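PDB 3SKV: SsfX3, which probably transfers a salicylyl group in a tetracycline biosynthetic pathway, using a GDSL/SGNH-type acyltransferase domain joined to a jelly-roll domain. Local coordinates for residues V85-R90 / F165-V170; A119-L124 / A141-D146; V133-D138 / W158-L163. The protein carries 1 engineered substitution. All coordinates share one frame; numbering follows the deposited sequence.

Interaction 1. Residues V85-R90 / F165-V170. Engineered in segment 85-90: H88 (natural residue Cys).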
loop_
_atom_site.group_PDB
_atom_site.type_symbol
_atom_site.label_atom_id
_atom_site.label_comp_id
_atom_site.label_asym_id
_atom_site.label_seq_id
_atom_site.Cartn_x
_atom_site.Cartn_y
_atom_site.Cartn_z
ATOM N N VAL A 85 2.435 4.928 -2.973
ATOM C CA VAL A 85 3.456 5.430 -3.898
ATOM C C VAL A 85 3.856 6.846 -3.485
ATOM O O VAL A 85 3.000 7.694 -3.183
ATOM C CB VAL A 85 3.030 5.356 -5.401
ATOM C CG1 VAL A 85 4.114 5.951 -6.328
ATOM C CG2 VAL A 85 2.685 3.925 -5.816
ATOM N N ARG A 86 5.164 7.102 -3.465
ATOM C CA ARG A 86 5.652 8.445 -3.181
ATOM C C ARG A 86 6.767 8.909 -4.074
ATOM O O ARG A 86 7.509 8.091 -4.603
ATOM C CB ARG A 86 5.826 8.771 -1.684
ATOM C CG ARG A 86 6.688 7.838 -0.958
ATOM C CD ARG A 86 5.950 6.838 -0.116
ATOM N NE ARG A 86 7.000 6.056 0.507
ATOM C CZ ARG A 86 7.289 4.806 0.211
ATOM N NH1 ARG A 86 6.473 4.094 -0.547
ATOM N NH2 ARG A 86 8.350 4.227 0.746
ATOM N N LEU A 87 6.797 10.207 -4.354
ATOM C CA LEU A 87 7.829 10.833 -5.157
ATOM C C LEU A 87 8.786 11.581 -4.199
ATOM O O LEU A 87 8.346 12.422 -3.422
ATOM C CB LEU A 87 7.207 11.764 -6.223
ATOM C CG LEU A 87 8.210 12.615 -7.044
ATOM C CD1 LEU A 87 9.130 11.728 -7.901
ATOM C CD2 LEU A 87 7.491 13.627 -7.927
ATOM N N HIS A 88 10.078 11.222 -4.219
ATOM C CA HIS A 88 11.083 11.846 -3.366
ATOM C C HIS A 88 12.037 12.672 -4.200
ATOM O O HIS A 88 12.423 12.273 -5.306
ATOM C CB HIS A 88 11.924 10.791 -2.632
ATOM C CG HIS A 88 11.236 10.053 -1.529
ATOM N ND1 HIS A 88 11.949 9.563 -0.468
ATOM C CD2 HIS A 88 9.944 9.676 -1.397
ATOM C CE1 HIS A 88 11.073 8.934 0.306
ATOM N NE2 HIS A 88 9.856 8.963 -0.220
ATOM N N LEU A 89 12.441 13.816 -3.647
ATOM C CA LEU A 89 13.425 14.727 -4.233
ATOM C C LEU A 89 13.980 15.615 -3.144
ATOM O O LEU A 89 13.256 15.966 -2.218
ATOM C CB LEU A 89 12.889 15.583 -5.421
ATOM C CG LEU A 89 11.669 16.459 -5.160
ATOM C CD1 LEU A 89 12.079 17.865 -4.881
ATOM C CD2 LEU A 89 10.750 16.474 -6.351
ATOM N N ARG A 90 15.250 15.975 -3.258
ATOM C CA ARG A 90 15.854 16.923 -2.342
ATOM C C ARG A 90 15.940 18.243 -3.101
ATOM O O ARG A 90 16.358 18.262 -4.270
ATOM C CB ARG A 90 17.232 16.460 -1.865
ATOM C CG ARG A 90 17.179 15.186 -1.010
ATOM C CD ARG A 90 18.506 14.976 -0.277
ATOM N NE ARG A 90 18.821 16.121 0.574
ATOM C CZ ARG A 90 18.359 16.291 1.809
ATOM N NH1 ARG A 90 17.617 15.349 2.381
ATOM N NH2 ARG A 90 18.661 17.386 2.491
ATOM N N PHE A 165 -2.719 8.153 -10.775
ATOM C CA PHE A 165 -2.122 9.496 -10.808
ATOM C C PHE A 165 -0.977 9.527 -11.816
ATOM O O PHE A 165 -0.074 8.705 -11.714
ATOM C CB PHE A 165 -1.602 9.860 -9.407
ATOM C CG PHE A 165 -1.060 11.266 -9.256
ATOM C CD1 PHE A 165 -1.894 12.312 -8.860
ATOM C CD2 PHE A 165 0.297 11.527 -9.436
ATOM C CE1 PHE A 165 -1.389 13.594 -8.683
ATOM C CE2 PHE A 165 0.803 12.813 -9.274
ATOM C CZ PHE A 165 -0.035 13.838 -8.877
ATOM N N ARG A 166 -1.021 10.447 -12.789
ATOM C CA ARG A 166 0.016 10.586 -13.828
ATOM C C ARG A 166 0.646 11.965 -13.704
ATOM O O ARG A 166 -0.036 12.895 -13.285
ATOM C CB ARG A 166 -0.564 10.382 -15.261
ATOM C CG ARG A 166 -1.559 9.238 -15.341
ATOM C CD ARG A 166 -1.766 8.640 -16.708
ATOM N NE ARG A 166 -2.865 7.667 -16.661
ATOM C CZ ARG A 166 -4.097 7.886 -17.117
ATOM N NH1 ARG A 166 -4.414 9.055 -17.659
ATOM N NH2 ARG A 166 -5.020 6.936 -17.037
ATOM N N LEU A 167 1.930 12.118 -14.055
ATOM C CA LEU A 167 2.615 13.427 -13.992
ATOM C C LEU A 167 3.144 13.749 -15.364
ATOM O O LEU A 167 3.633 12.861 -16.071
ATOM C CB LEU A 167 3.875 13.451 -13.101
ATOM C CG LEU A 167 3.918 12.945 -11.693
ATOM C CD1 LEU A 167 3.984 11.381 -11.657
ATOM C CD2 LEU A 167 5.162 13.529 -10.992
ATOM N N ALA A 168 3.258 15.028 -15.644
ATOM C CA ALA A 168 3.854 15.502 -16.891
ATOM C C ALA A 168 5.059 16.420 -16.611
ATOM O O ALA A 168 5.976 16.493 -17.425
ATOM C CB ALA A 168 2.809 16.229 -17.727
ATOM N N GLU A 169 5.079 17.089 -15.442
ATOM C CA GLU A 169 6.130 18.053 -15.104
ATOM C C GLU A 169 6.173 18.375 -13.623
ATOM O O GLU A 169 5.151 18.345 -12.940
ATOM C CB GLU A 169 5.847 19.365 -15.863
ATOM C CG GLU A 169 7.006 20.349 -15.980
ATOM C CD GLU A 169 6.620 21.739 -16.456
ATOM O OE1 GLU A 169 5.414 21.997 -16.694
ATOM O OE2 GLU A 169 7.538 22.582 -16.576
ATOM N N VAL A 170 7.367 18.706 -13.140
ATOM C CA VAL A 170 7.626 19.200 -11.801
ATOM C C VAL A 170 8.290 20.558 -12.009
ATOM O O VAL A 170 9.173 20.701 -12.865
ATOM C CB VAL A 170 8.457 18.252 -10.909
ATOM C CG1 VAL A 170 8.754 18.893 -9.549
ATOM C CG2 VAL A 170 7.728 16.919 -10.710
#
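L87 and L89 on one strand face L167 and V170 on another across the interior of the N-terminal domain, and the two segments run in broadly the same direction. Their backbones lie too far apart to pair, with CA of L87 10.6 Å from CA of L167 and CA of L89 10.5 Å from CA of V170. Segment 165-170 is not a smooth strand. It turns a corner at A168, and this break lets L167 and V170, three residues apart, both point inward. The closest meeting is methyl to methyl, L87 CD2 lying 3.9 Å from L167 CD2, the two side chains crossing at a slant. In L87, CG is anti to the backbone N (chi1 173°), which carries the branch off the strand into the gap. L167 takes the other choice, CG beside its own N (chi1 -50°), and offers CD2 to the same point. Beyond the corner V170 divides its branches: CG2 packs 4.3 Å from L87 CD2, whereas CG1 lies 4.5 Å from L89 CD2, a looser touch. The tip of L87 is thus held between L167 and V170, and Y44 and L157 add further apolar surface around it. All four touching residues are buried, and the contact is wholly apolar. On the other face of strand 86-91, R86 makes a salt bridge to D219 and a cation-pi contact with W158, while the engineered H88 (cysteine in nature) hydrogen-bonds D181 through ND1. Strand 86-91 belongs to a six-strand antiparallel sheet and the broken strand 164-172 to a four-strand one. Leucine and valine tips meeting between backbones that pair in their own sheets and not with each other mark the hydrophobic filling of a beta sandwich, here the jelly-roll domain.

Interaction 2. Residues A119-L124 / A141-D146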
loop_
_atom_site.group_PDB
_atom_site.type_symbol
_atom_site.label_atom_id
_atom_site.label_comp_id
_atom_site.label_asym_id
_atom_site.label_seq_id
_atom_site.Cartn_x
_atom_site.Cartn_y
_atom_site.Cartn_z
ATOM N N ALA A 119 -9.998 13.435 -3.049
ATOM C CA ALA A 119 -8.718 13.147 -3.703
ATOM C C ALA A 119 -7.611 14.005 -3.082
ATOM O O ALA A 119 -7.511 15.205 -3.356
ATOM C CB ALA A 119 -8.832 13.405 -5.195
ATOM N N LEU A 120 -6.816 13.390 -2.194
ATOM C CA LEU A 120 -5.743 14.093 -1.489
ATOM C C LEU A 120 -4.356 13.605 -1.871
ATOM O O LEU A 120 -4.169 12.447 -2.225
ATOM C CB LEU A 120 -5.930 14.066 0.049
ATOM C CG LEU A 120 -7.279 14.584 0.630
ATOM C CD1 LEU A 120 -7.418 14.191 2.088
ATOM C CD2 LEU A 120 -7.445 16.117 0.442
ATOM N N LEU A 121 -3.401 14.520 -1.806
ATOM C CA LEU A 121 -1.995 14.347 -2.085
ATOM C C LEU A 121 -1.328 14.980 -0.868
ATOM O O LEU A 121 -1.675 16.099 -0.472
ATOM C CB LEU A 121 -1.661 15.119 -3.394
ATOM C CG LEU A 121 -0.220 15.257 -4.003
ATOM C CD1 LEU A 121 0.824 15.756 -3.045
ATOM C CD2 LEU A 121 0.169 14.121 -4.881
ATOM N N ASP A 122 -0.405 14.246 -0.245
ATOM C CA ASP A 122 0.319 14.764 0.903
ATOM C C ASP A 122 1.697 15.190 0.499
ATOM O O ASP A 122 2.344 14.518 -0.309
ATOM C CB ASP A 122 0.397 13.737 2.035
ATOM C CG ASP A 122 -0.869 13.630 2.875
ATOM O OD1 ASP A 122 -1.785 14.468 2.684
ATOM O OD2 ASP A 122 -0.942 12.712 3.733
ATOM N N VAL A 123 2.140 16.316 1.071
ATOM C CA VAL A 123 3.473 16.864 0.881
ATOM C C VAL A 123 4.154 16.791 2.261
ATOM O O VAL A 123 3.740 17.463 3.220
ATOM C CB VAL A 123 3.470 18.306 0.281
ATOM C CG1 VAL A 123 4.885 18.790 0.009
ATOM C CG2 VAL A 123 2.625 18.390 -0.999
ATOM N N LEU A 124 5.174 15.931 2.358
ATOM C CA LEU A 124 5.965 15.793 3.569
ATOM C C LEU A 124 7.303 16.463 3.353
ATOM O O LEU A 124 7.873 16.362 2.257
ATOM C CB LEU A 124 6.151 14.328 3.954
ATOM C CG LEU A 124 5.105 13.737 4.895
ATOM C CD1 LEU A 124 3.758 13.613 4.223
ATOM C CD2 LEU A 124 5.555 12.408 5.394
ATOM N N ALA A 141 -4.346 19.039 -14.926
ATOM C CA ALA A 141 -4.331 20.070 -13.888
ATOM C C ALA A 141 -2.946 20.370 -13.328
ATOM O O ALA A 141 -1.980 19.655 -13.601
ATOM C CB ALA A 141 -5.287 19.683 -12.764
ATOM N N GLU A 142 -2.858 21.455 -12.557
ATOM C CA GLU A 142 -1.619 21.884 -11.943
ATOM C C GLU A 142 -1.813 22.147 -10.461
ATOM O O GLU A 142 -2.704 22.888 -10.042
ATOM C CB GLU A 142 -1.014 23.088 -12.666
ATOM C CG GLU A 142 0.497 23.141 -12.520
ATOM C CD GLU A 142 1.131 24.462 -12.912
ATOM O OE1 GLU A 142 1.270 25.333 -12.023
ATOM O OE2 GLU A 142 1.523 24.617 -14.092
ATOM N N LEU A 143 -0.986 21.503 -9.685
ATOM C CA LEU A 143 -0.930 21.521 -8.229
ATOM C C LEU A 143 0.182 22.518 -7.884
ATOM O O LEU A 143 1.241 22.488 -8.506
ATOM C CB LEU A 143 -0.545 20.074 -7.855
ATOM C CG LEU A 143 -0.073 19.648 -6.497
ATOM C CD1 LEU A 143 -0.383 18.157 -6.305
ATOM C CD2 LEU A 143 1.441 19.814 -6.375
ATOM N N HIS A 144 -0.066 23.425 -6.942
ATOM C CA HIS A 144 0.957 24.380 -6.550
ATOM C C HIS A 144 1.035 24.453 -5.057
ATOM O O HIS A 144 0.054 24.803 -4.402
ATOM C CB HIS A 144 0.764 25.764 -7.194
ATOM C CG HIS A 144 1.879 26.710 -6.870
ATOM N ND1 HIS A 144 2.922 26.934 -7.755
ATOM C CD2 HIS A 144 2.094 27.440 -5.750
ATOM C CE1 HIS A 144 3.725 27.798 -7.155
ATOM N NE2 HIS A 144 3.279 28.116 -5.938
ATOM N N VAL A 145 2.202 24.088 -4.515
ATOM C CA VAL A 145 2.472 24.107 -3.082
ATOM C C VAL A 145 3.513 25.179 -2.857
ATOM O O VAL A 145 4.670 25.029 -3.244
ATOM C CB VAL A 145 2.906 22.725 -2.507
ATOM C CG1 VAL A 145 3.049 22.776 -0.987
ATOM C CG2 VAL A 145 1.930 21.639 -2.903
ATOM N N ASP A 146 3.074 26.292 -2.296
ATOM C CA ASP A 146 3.966 27.403 -1.996
ATOM C C ASP A 146 4.175 27.389 -0.511
ATOM O O ASP A 146 3.480 26.679 0.203
ATOM C CB ASP A 146 3.337 28.739 -2.447
ATOM C CG ASP A 146 4.314 29.861 -2.745
ATOM O OD1 ASP A 146 5.473 29.810 -2.234
ATOM O OD2 ASP A 146 3.915 30.820 -3.452
#
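Two layers of side-chain packing in the beta-sandwich core of the jelly-roll domain are formed here, L121 with L143 and V123 with V145. Strand 120-125 comes from the six-strand antiparallel sheet and strand 141-145 from the rim of the four-strand one. The gap narrows along the pair: CA of L121 stands 9.5 Å from CA of L143, but CA of V123 only 8.3 Å from CA of V145, a spacing suited to the shorter valines. Both leucines have CG anti to the backbone N (chi1 176° in L121 and 166° in L143), so each extends from its strand into the gap, and there the side chains cross at about a right angle. L143 puts the single methyl CD1 on the branch point of L121, 3.7 Å from its CG. The two L121 methyls flank that spot, CD1 at 4.2 Å and CD2 at 4.3 Å from L143 CD1, so the methyl sits against the branch of the isobutyl group. L143 also lies against L96, V98 and Y100 of the adjoining strand 96-103. Residues between the inward pairs serve the outer faces. The buried carboxylate of D122 is gripped by three hydroxyls: OD1 bonds T132 OG1, and OD2 bonds both S203 OG and S205 OG, tying this sheet to the GDSL-like part of the chain. On the opposite, solvent-facing side, E142 makes a salt bridge with R171 and the ring of H144 meets W95. The valine pair is built differently from the leucine one. In each valine CG2 lies beside the backbone N, and these two branches reach toward each other tip to tip, V123 CG2 stopping 3.8 Å from V145 CG2.

Interaction 3. Residues V133-D138 / W158-L163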
loop_
_atom_site.group_PDB
_atom_site.type_symbol
_atom_site.label_atom_id
_atom_site.label_comp_id
_atom_site.label_asym_id
_atom_site.label_seq_id
_atom_site.Cartn_x
_atom_site.Cartn_y
_atom_site.Cartn_z
ATOM N N VAL A 133 -3.100 18.465 -0.119
ATOM C CA VAL A 133 -3.576 19.149 -1.327
ATOM C C VAL A 133 -4.796 18.417 -1.876
ATOM O O VAL A 133 -4.755 17.198 -2.037
ATOM C CB VAL A 133 -2.430 19.228 -2.395
ATOM C CG1 VAL A 133 -2.812 20.075 -3.609
ATOM C CG2 VAL A 133 -1.134 19.748 -1.787
ATOM N N GLU A 134 -5.870 19.166 -2.195
ATOM C CA GLU A 134 -7.078 18.572 -2.777
ATOM C C GLU A 134 -6.886 18.535 -4.285
ATOM O O GLU A 134 -6.619 19.577 -4.888
ATOM C CB GLU A 134 -8.351 19.359 -2.405
ATOM C CG GLU A 134 -8.670 19.359 -0.919
ATOM C CD GLU A 134 -9.833 20.242 -0.517
ATOM O OE1 GLU A 134 -9.710 21.483 -0.634
ATOM O OE2 GLU A 134 -10.855 19.692 -0.045
ATOM N N LEU A 135 -6.991 17.347 -4.889
ATOM C CA LEU A 135 -6.782 17.173 -6.327
ATOM C C LEU A 135 -8.033 17.357 -7.197
ATOM O O LEU A 135 -9.142 16.996 -6.790
ATOM C CB LEU A 135 -6.191 15.774 -6.611
ATOM C CG LEU A 135 -4.827 15.420 -6.019
ATOM C CD1 LEU A 135 -4.515 13.989 -6.297
ATOM C CD2 LEU A 135 -3.723 16.278 -6.589
ATOM N N LYS A 136 -7.819 17.837 -8.433
ATOM C CA LYS A 136 -8.853 17.959 -9.455
ATOM C C LYS A 136 -8.878 16.625 -10.224
ATOM O O LYS A 136 -7.824 16.110 -10.593
ATOM C CB LYS A 136 -8.552 19.143 -10.396
ATOM C CG LYS A 136 -9.814 19.753 -10.959
ATOM C CD LYS A 136 -9.691 20.175 -12.418
ATOM C CE LYS A 136 -11.038 20.339 -13.102
ATOM N NZ LYS A 136 -11.799 19.054 -13.230
ATOM N N LEU A 137 -10.065 16.059 -10.445
ATOM C CA LEU A 137 -10.197 14.765 -11.136
ATOM C C LEU A 137 -10.425 14.868 -12.627
ATOM O O LEU A 137 -11.065 15.819 -13.081
ATOM C CB LEU A 137 -11.339 13.919 -10.530
ATOM C CG LEU A 137 -11.142 13.376 -9.126
ATOM C CD1 LEU A 137 -12.128 12.276 -8.853
ATOM C CD2 LEU A 137 -9.726 12.862 -8.919
ATOM N N ASP A 138 -9.954 13.837 -13.370
ATOM C CA ASP A 138 -10.108 13.623 -14.819
ATOM C C ASP A 138 -9.850 14.882 -15.659
ATOM O O ASP A 138 -10.646 15.253 -16.540
ATOM C CB ASP A 138 -11.485 12.983 -15.137
ATOM C CG ASP A 138 -11.836 11.766 -14.285
ATOM O OD1 ASP A 138 -10.981 10.853 -14.161
ATOM O OD2 ASP A 138 -12.972 11.716 -13.761
ATOM N N TRP A 158 3.275 12.077 -1.349
ATOM C CA TRP A 158 2.536 10.835 -1.169
ATOM C C TRP A 158 1.314 10.916 -2.036
ATOM O O TRP A 158 0.372 11.670 -1.764
ATOM C CB TRP A 158 2.140 10.646 0.285
ATOM C CG TRP A 158 3.276 10.223 1.134
ATOM C CD1 TRP A 158 4.335 10.983 1.539
ATOM C CD2 TRP A 158 3.414 8.956 1.786
ATOM N NE1 TRP A 158 5.159 10.243 2.365
ATOM C CE2 TRP A 158 4.618 8.996 2.531
ATOM C CE3 TRP A 158 2.666 7.768 1.764
ATOM C CZ2 TRP A 158 5.077 7.907 3.263
ATOM C CZ3 TRP A 158 3.155 6.673 2.440
ATOM C CH2 TRP A 158 4.329 6.754 3.206
ATOM N N LEU A 159 1.353 10.163 -3.104
ATOM C CA LEU A 159 0.337 10.123 -4.151
ATOM C C LEU A 159 -1.011 9.582 -3.646
ATOM O O LEU A 159 -1.016 8.827 -2.668
ATOM C CB LEU A 159 0.883 9.314 -5.357
ATOM C CG LEU A 159 2.259 9.767 -5.967
ATOM C CD1 LEU A 159 2.438 9.193 -7.377
ATOM C CD2 LEU A 159 2.364 11.305 -6.064
ATOM N N PRO A 160 -2.149 9.996 -4.266
ATOM C CA PRO A 160 -3.467 9.521 -3.812
ATOM C C PRO A 160 -3.632 8.004 -3.803
ATOM O O PRO A 160 -3.090 7.297 -4.646
ATOM C CB PRO A 160 -4.444 10.223 -4.770
ATOM C CG PRO A 160 -3.621 10.517 -5.981
ATOM C CD PRO A 160 -2.301 10.912 -5.420
ATOM N N THR A 161 -4.409 7.530 -2.834
ATOM C CA THR A 161 -4.642 6.124 -2.524
ATOM C C THR A 161 -5.635 5.322 -3.360
ATOM O O THR A 161 -5.412 4.123 -3.552
ATOM C CB THR A 161 -4.833 5.922 -1.010
ATOM O OG1 THR A 161 -5.788 6.866 -0.530
ATOM C CG2 THR A 161 -3.534 6.067 -0.224
ATOM N N LEU A 162 -6.730 5.924 -3.828
ATOM C CA LEU A 162 -7.737 5.165 -4.590
ATOM C C LEU A 162 -7.884 5.650 -6.046
ATOM O O LEU A 162 -8.946 5.479 -6.668
ATOM C CB LEU A 162 -9.086 5.231 -3.830
ATOM C CG LEU A 162 -9.035 4.771 -2.359
ATOM C CD1 LEU A 162 -10.105 5.467 -1.503
ATOM C CD2 LEU A 162 -9.039 3.249 -2.254
ATOM N N LEU A 163 -6.801 6.234 -6.585
ATOM C CA LEU A 163 -6.771 6.859 -7.889
ATOM C C LEU A 163 -5.545 6.489 -8.687
ATOM O O LEU A 163 -4.482 6.242 -8.123
ATOM C CB LEU A 163 -6.656 8.371 -7.624
ATOM C CG LEU A 163 -7.866 9.319 -7.695
ATOM C CD1 LEU A 163 -9.089 8.792 -6.987
ATOM C CD2 LEU A 163 -7.496 10.638 -7.074
#
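L135 on P160 is the firm half of this contact, and L137 on L163 the half that opens to solvent. With CG of L135 beside the backbone N and anti to the carbonyl carbon (chi1 -62°), its methyl CD1 is carried onto the proline ring. It meets three ring carbons at once, P160 CG at 3.6 Å, CD at 3.9 Å and CB at 4.1 Å, the side chain crossing the ring at about a right angle. L121 and Y100 also touch L135, and P160 is buried. The second pair is nearly as close at one point, L137 CD2 lying 3.7 Å from L163 CD2 and 4.2 Å from L163 CG, but its setting differs. L163 is buried, with A102 and A119 around it, whereas L137 is exposed and bends its methyl in from the margin. On this outer side K136 sends NZ back to the carbonyl of its neighbour, a weak hydrogen bond of 3.3 Å from NZ to L137 O, and D138 also faces solvent. Polar ties fix the two loops from outside the pair: Y100 OH bonds the backbone N of K136, and T82 OG1 lies in hydrogen-bonding position to both P160 O and L163 O, which must share its one proton. L162 touches C196 and R199 of the GDSL-like region. Each segment leads from the six-strand sheet to the four-strand sheet, residues 133-138 toward strand 141-145 and the loop 158-163 toward strand 164-172. The arrangement is that of two sheet-to-sheet connections lying side by side, consistent with closing one end of the jelly-roll sandwich.

All three contacts lie in the N-terminal jelly-roll domain. Interactions 1 and 2 span its two antiparallel sheets, with centres about 10 Å apart, and F165 bridges them by packing on L121. Interaction 3, centred about 8 Å from interaction 2 and 12 Å from interaction 1, joins the crossover loops. Along the chain, interaction 1 encloses the other two, whose segments alternate in the order 119-124, 133-138, 141-146, 158-163. Backbone bonds join the set: A119 O to L135 N and L121 O to V133 N between 2 and 3, and V85 O to L159 N between 1 and 3. The sandwich core and its connecting loops are therefore continuous in packing and hydrogen bonding, beside the GDSL-like domain.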